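Local coordinates for protein 4-hydroxybenzoyl-CoA thioesterase (Staphylococcus aureus, PDB 6FDG) that probably hydrolyses the thioester bond of acyl-CoA substrates, acting as the DHNA-CoA thioesterase of the vitamin K2 pathway, at residues Tyr12-Lys17 against Ala27-Val32; Val80-Tyr83 against Ser88-Lys91. All blocks are in the same frame, centred on the assembly; numbering follows the deposited sequence. Where two conformers were deposited one is given.

Contact 1 (Tyr12-Lys17 against Ala27-Val32)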
loop_
_atom_site.group_PDB
_atom_site.type_symbol
_atom_site.label_atom_id
_atom_site.label_comp_id
_atom_site.label_asym_id
_atom_site.label_seq_id
_atom_site.Cartn_x
_atom_site.Cartn_y
_atom_site.Cartn_z
ATOM N N TYR A 12 5.562 -8.916 5.989
ATOM C CA TYR A 12 4.794 -9.840 5.162
ATOM C C TYR A 12 3.884 -9.145 4.195
ATOM O O TYR A 12 3.739 -9.500 3.041
ATOM C CB TYR A 12 3.992 -10.732 6.148
ATOM C CG TYR A 12 3.311 -11.906 5.459
ATOM C CD1 TYR A 12 2.088 -11.834 4.814
ATOM C CD2 TYR A 12 4.032 -13.096 5.332
ATOM C CE1 TYR A 12 1.585 -12.939 4.090
ATOM C CE2 TYR A 12 3.493 -14.194 4.731
ATOM C CZ TYR A 12 2.309 -14.037 4.101
ATOM O OH TYR A 12 1.652 -15.166 3.414
ATOM N N ALA A 13 3.319 -8.033 4.629
ATOM C CA ALA A 13 2.407 -7.235 3.771
ATOM C C ALA A 13 3.123 -6.669 2.572
ATOM O O ALA A 13 2.458 -6.337 1.595
ATOM C CB ALA A 13 1.886 -6.030 4.504
ATOM N N GLU A 14 4.438 -6.553 2.583
ATOM C CA GLU A 14 5.199 -6.017 1.451
ATOM C C GLU A 14 5.532 -7.058 0.383
ATOM O O GLU A 14 6.163 -6.660 -0.634
ATOM C CB GLU A 14 6.445 -5.366 2.000
ATOM C CG GLU A 14 6.180 -4.036 2.722
ATOM C CD GLU A 14 7.362 -3.567 3.525
ATOM O OE1 GLU A 14 8.202 -4.288 4.062
ATOM O OE2 GLU A 14 7.469 -2.255 3.687
ATOM N N THR A 15 5.087 -8.307 0.583
ATOM C CA THR A 15 5.342 -9.371 -0.426
ATOM C C THR A 15 4.328 -9.400 -1.498
ATOM O O THR A 15 3.204 -8.889 -1.308
ATOM C CB THR A 15 5.349 -10.754 0.218
ATOM O OG1 THR A 15 4.084 -11.081 0.759
ATOM C CG2 THR A 15 6.451 -10.865 1.224
ATOM N N ASP A 16 4.669 -9.942 -2.631
ATOM C CA ASP A 16 3.721 -10.277 -3.644
ATOM C C ASP A 16 3.673 -11.798 -3.788
ATOM O O ASP A 16 4.304 -12.548 -3.078
ATOM C CB ASP A 16 3.954 -9.508 -4.872
ATOM C CG ASP A 16 5.192 -9.879 -5.623
ATOM O OD1 ASP A 16 5.807 -10.963 -5.308
ATOM O OD2 ASP A 16 5.656 -9.048 -6.423
ATOM N N LYS A 17 2.842 -12.187 -4.777
ATOM C CA LYS A 17 2.588 -13.645 -4.930
ATOM C C LYS A 17 3.903 -14.370 -5.427
ATOM O O LYS A 17 3.851 -15.608 -5.182
ATOM C CB LYS A 17 1.423 -13.845 -5.838
ATOM C CG LYS A 17 1.614 -13.444 -7.263
ATOM C CD LYS A 17 0.648 -14.165 -8.250
ATOM C CE LYS A 17 0.395 -15.594 -7.834
ATOM N NZ LYS A 17 -0.129 -16.500 -8.900
ATOM N N ALA A 27 10.119 2.383 -3.157
ATOM C CA ALA A 27 10.062 3.818 -2.918
ATOM C C ALA A 27 9.806 4.134 -1.464
ATOM O O ALA A 27 10.395 5.120 -0.951
ATOM C CB ALA A 27 9.066 4.448 -3.822
ATOM N N THR A 28 8.984 3.347 -0.773
ATOM C CA THR A 28 8.737 3.566 0.640
ATOM C C THR A 28 9.994 3.352 1.450
ATOM O O THR A 28 10.276 4.119 2.396
ATOM C CB THR A 28 7.563 2.730 1.162
ATOM O OG1 THR A 28 6.420 3.095 0.397
ATOM C CG2 THR A 28 7.338 2.860 2.577
ATOM N N TRP A 29 10.773 2.344 1.098
ATOM C CA TRP A 29 12.023 2.114 1.817
ATOM C C TRP A 29 13.029 3.215 1.546
ATOM O O TRP A 29 13.701 3.650 2.504
ATOM C CB TRP A 29 12.653 0.779 1.397
ATOM C CG TRP A 29 11.876 -0.425 1.900
ATOM C CD1 TRP A 29 10.721 -0.454 2.543
ATOM C CD2 TRP A 29 12.285 -1.801 1.747
ATOM N NE1 TRP A 29 10.317 -1.768 2.858
ATOM C CE2 TRP A 29 11.319 -2.578 2.365
ATOM C CE3 TRP A 29 13.366 -2.413 1.142
ATOM C CZ2 TRP A 29 11.398 -3.978 2.497
ATOM C CZ3 TRP A 29 13.464 -3.810 1.227
ATOM C CH2 TRP A 29 12.475 -4.544 1.913
ATOM N N PHE A 30 13.073 3.763 0.330
ATOM C CA PHE A 30 13.949 4.935 0.060
ATOM C C PHE A 30 13.468 6.088 0.905
ATOM O O PHE A 30 14.329 6.852 1.403
ATOM C CB PHE A 30 13.945 5.313 -1.385
ATOM C CG PHE A 30 14.633 4.351 -2.329
ATOM C CD1 PHE A 30 15.417 3.282 -1.957
ATOM C CD2 PHE A 30 14.553 4.631 -3.702
ATOM C CE1 PHE A 30 16.059 2.456 -2.905
ATOM C CE2 PHE A 30 15.217 3.865 -4.643
ATOM C CZ PHE A 30 15.958 2.761 -4.209
ATOM N N GLU A 31 12.151 6.301 1.080
ATOM C CA GLU A 31 11.663 7.382 1.938
ATOM C C GLU A 31 12.108 7.213 3.358
ATOM O O GLU A 31 12.572 8.193 3.992
ATOM C CB GLU A 31 10.151 7.423 1.821
ATOM C CG GLU A 31 9.499 8.335 2.837
ATOM C CD GLU A 31 7.982 8.065 2.868
ATOM O OE1 GLU A 31 7.490 7.358 3.856
ATOM O OE2 GLU A 31 7.261 8.661 2.012
ATOM N N VAL A 32 11.947 6.016 3.920
ATOM C CA VAL A 32 12.376 5.760 5.279
ATOM C C VAL A 32 13.871 6.089 5.417
ATOM O O VAL A 32 14.297 6.754 6.371
ATOM C CB VAL A 32 12.075 4.296 5.669
ATOM C CG1 VAL A 32 12.760 3.880 7.013
ATOM C CG2 VAL A 32 10.603 4.096 5.778
#
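The carboxylate of E14 and the indole of W29 meet at the pyrrole edge of the ring, their planes 65° apart. The carboxylate does the touching, its oxygens nearest: W29 NE1 donates to E14 OE2 at 3.0 Å, nearly straight at 158°, and W29 CZ2 lies 3.6 Å from E14 OE1. OE2 stays close to the indole plane, yet the N-H reaches it from above the carboxylate plane, 51° out. E14 turns CG anti to its carbonyl carbon and runs extended beyond it; the nearest CA atoms, of E14 and T28, are 10.2 Å apart, and the E14 chain and the W29 indole span the gap. The fold is a hotdog, in which a long helix packs on a curved sheet; W29 belongs to that helix, 26-41, and E14 ends a short 3-10 turn in the loop before it. T15 closes this turn, with its N and OG1 both donating to Y12 O, the hydroxyl at 2.8 Å. E14 is buried, and its carboxylate has two polar partners besides W29 NE1: OE1 accepts from R11 N, and OE2 forms a salt bridge with R11 of the third subunit, a charge that would be expected to favour the ionised carboxylate.

Contact 2 (Val80-Tyr83 against Ser88-Lys91)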
loop_
_atom_site.group_PDB
_atom_site.type_symbol
_atom_site.label_atom_id
_atom_site.label_comp_id
_atom_site.label_asym_id
_atom_site.label_seq_id
_atom_site.Cartn_x
_atom_site.Cartn_y
_atom_site.Cartn_z
ATOM N N VAL A 80 23.548 12.184 -0.558
ATOM C CA VAL A 80 23.099 13.237 -1.464
ATOM C C VAL A 80 24.100 13.351 -2.594
ATOM O O VAL A 80 25.243 13.854 -2.416
ATOM C CB VAL A 80 22.885 14.539 -0.707
ATOM C CG1 VAL A 80 22.505 15.609 -1.757
ATOM C CG2 VAL A 80 21.835 14.378 0.366
ATOM N N GLU A 81 23.776 12.886 -3.794
ATOM C CA GLU A 81 24.661 12.954 -4.954
ATOM C C GLU A 81 24.798 14.347 -5.427
ATOM O O GLU A 81 25.880 14.758 -5.887
ATOM C CB GLU A 81 24.102 12.042 -6.032
ATOM C CG GLU A 81 24.968 11.919 -7.279
ATOM C CD GLU A 81 26.324 11.355 -7.057
ATOM O OE1 GLU A 81 26.614 10.607 -6.047
ATOM O OE2 GLU A 81 27.130 11.504 -8.041
ATOM N N LYS A 82 23.706 15.122 -5.413
ATOM C CA LYS A 82 23.740 16.502 -5.913
ATOM C C LYS A 82 22.818 17.363 -5.045
ATOM O O LYS A 82 21.636 17.020 -4.864
ATOM C CB LYS A 82 23.248 16.596 -7.348
ATOM C CG LYS A 82 23.884 15.623 -8.397
ATOM C CD LYS A 82 23.027 15.335 -9.639
ATOM C CE LYS A 82 23.887 14.619 -10.690
ATOM N NZ LYS A 82 23.712 15.247 -12.049
ATOM N N TYR A 83 23.300 18.492 -4.539
ATOM C CA TYR A 83 22.502 19.452 -3.830
ATOM C C TYR A 83 22.503 20.749 -4.521
ATOM O O TYR A 83 23.608 21.268 -4.895
ATOM C CB TYR A 83 23.031 19.630 -2.390
ATOM C CG TYR A 83 22.421 20.827 -1.741
ATOM C CD1 TYR A 83 21.070 20.802 -1.354
ATOM C CD2 TYR A 83 23.102 22.020 -1.495
ATOM C CE1 TYR A 83 20.458 21.902 -0.822
ATOM C CE2 TYR A 83 22.476 23.134 -0.950
ATOM C CZ TYR A 83 21.158 23.061 -0.630
ATOM O OH TYR A 83 20.449 24.104 -0.079
ATOM N N SER A 88 17.399 18.471 -4.781
ATOM C CA SER A 88 18.421 17.540 -4.270
ATOM C C SER A 88 18.254 16.177 -4.962
ATOM O O SER A 88 17.042 15.771 -5.170
ATOM C CB SER A 88 18.319 17.276 -2.842
ATOM O OG SER A 88 18.628 18.453 -2.017
ATOM N N VAL A 89 19.310 15.484 -5.281
ATOM C CA VAL A 89 19.236 14.089 -5.780
ATOM C C VAL A 89 19.897 13.211 -4.737
ATOM O O VAL A 89 21.086 13.376 -4.422
ATOM C CB VAL A 89 19.920 13.915 -7.121
ATOM C CG1 VAL A 89 19.800 12.458 -7.597
ATOM C CG2 VAL A 89 19.280 14.851 -8.152
ATOM N N TYR A 90 19.133 12.318 -4.130
ATOM C CA TYR A 90 19.612 11.295 -3.196
ATOM C C TYR A 90 19.867 10.049 -3.973
ATOM O O TYR A 90 19.088 9.681 -4.895
ATOM C CB TYR A 90 18.599 11.015 -2.113
ATOM C CG TYR A 90 18.251 12.138 -1.189
ATOM C CD1 TYR A 90 17.474 13.198 -1.567
ATOM C CD2 TYR A 90 18.821 12.167 0.094
ATOM C CE1 TYR A 90 17.199 14.252 -0.676
ATOM C CE2 TYR A 90 18.528 13.218 1.004
ATOM C CZ TYR A 90 17.768 14.191 0.553
ATOM O OH TYR A 90 17.456 15.275 1.454
ATOM N N LYS A 91 20.911 9.310 -3.616
ATOM C CA LYS A 91 21.175 7.965 -4.139
ATOM C C LYS A 91 21.166 7.002 -2.996
ATOM O O LYS A 91 21.453 7.300 -1.826
ATOM C CB LYS A 91 22.525 7.918 -4.894
ATOM C CG LYS A 91 22.406 8.494 -6.291
ATOM C CD LYS A 91 23.710 8.500 -7.078
ATOM C CE LYS A 91 24.138 7.090 -7.344
ATOM N NZ LYS A 91 24.880 7.131 -8.702
#
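V89 O faces two consecutive backbone amides, those of E81 and K82, and this is the signature of a classic beta bulge. Both bonds are weak: E81 N is near at 2.8 Å from V89 O but bent (128°), whereas K82 N is straight but long, 3.3 Å from the same oxygen. The antiparallel register supports the assignment, since V80 pairs with Y90 but K82 with V89, a shift of one residue, and the chain turns a corner at E81. Beyond the bulge regular pairing resumes, V89 N donating to K82 O at 2.8 Å.

V80 and Y90 lie side by side on one face, V80 CG2 being 3.6 Å from Y90 CE2; Y83 and S88 share this face, with S88 OG 3.5 Å from Y83 CD1, at the ring edge and near its plane. Y90 OH is hydrogen-bonded to Y133 OH and Y83 OH to H130 ND1, both on helix 127-141. K82 and V89 occupy the other face. E81, with CG anti to the backbone N (chi1 -176°) and a bend at chi2, lies alongside K91, so that E81 CG and K91 CD are 3.6 Å apart.

That pairing is made by methylenes: E81 OE1 stands 4.7 Å from K91 NZ and accepts a hydrogen bond from W79 NE1. The two charged groups form no salt bridge, so any attraction between them is probably modest and long-range, and the backbone bonds and methylene contact define the join.

Overall arrangement
From the N terminus the chain runs through strand 2-9 into the loop that holds 12-17; contact 1 closes this loop onto helix 26-41 across the nine residues between its segments. The chain then continues through the helix and strand 57-64 before contact 2 closes the hairpin of strands 73-83 and 88-95, with four residues between its segments. The two are in series, neither nested nor crossed, with centres 22 Å apart on opposite sides of the chain's centre. Helix 26-41 relates them: W29 and F30 touch I94 of strand 88-95, while Y37 and I38 meet V80 and Y90. Contact 1 borders other subunits; contact 2 touches none.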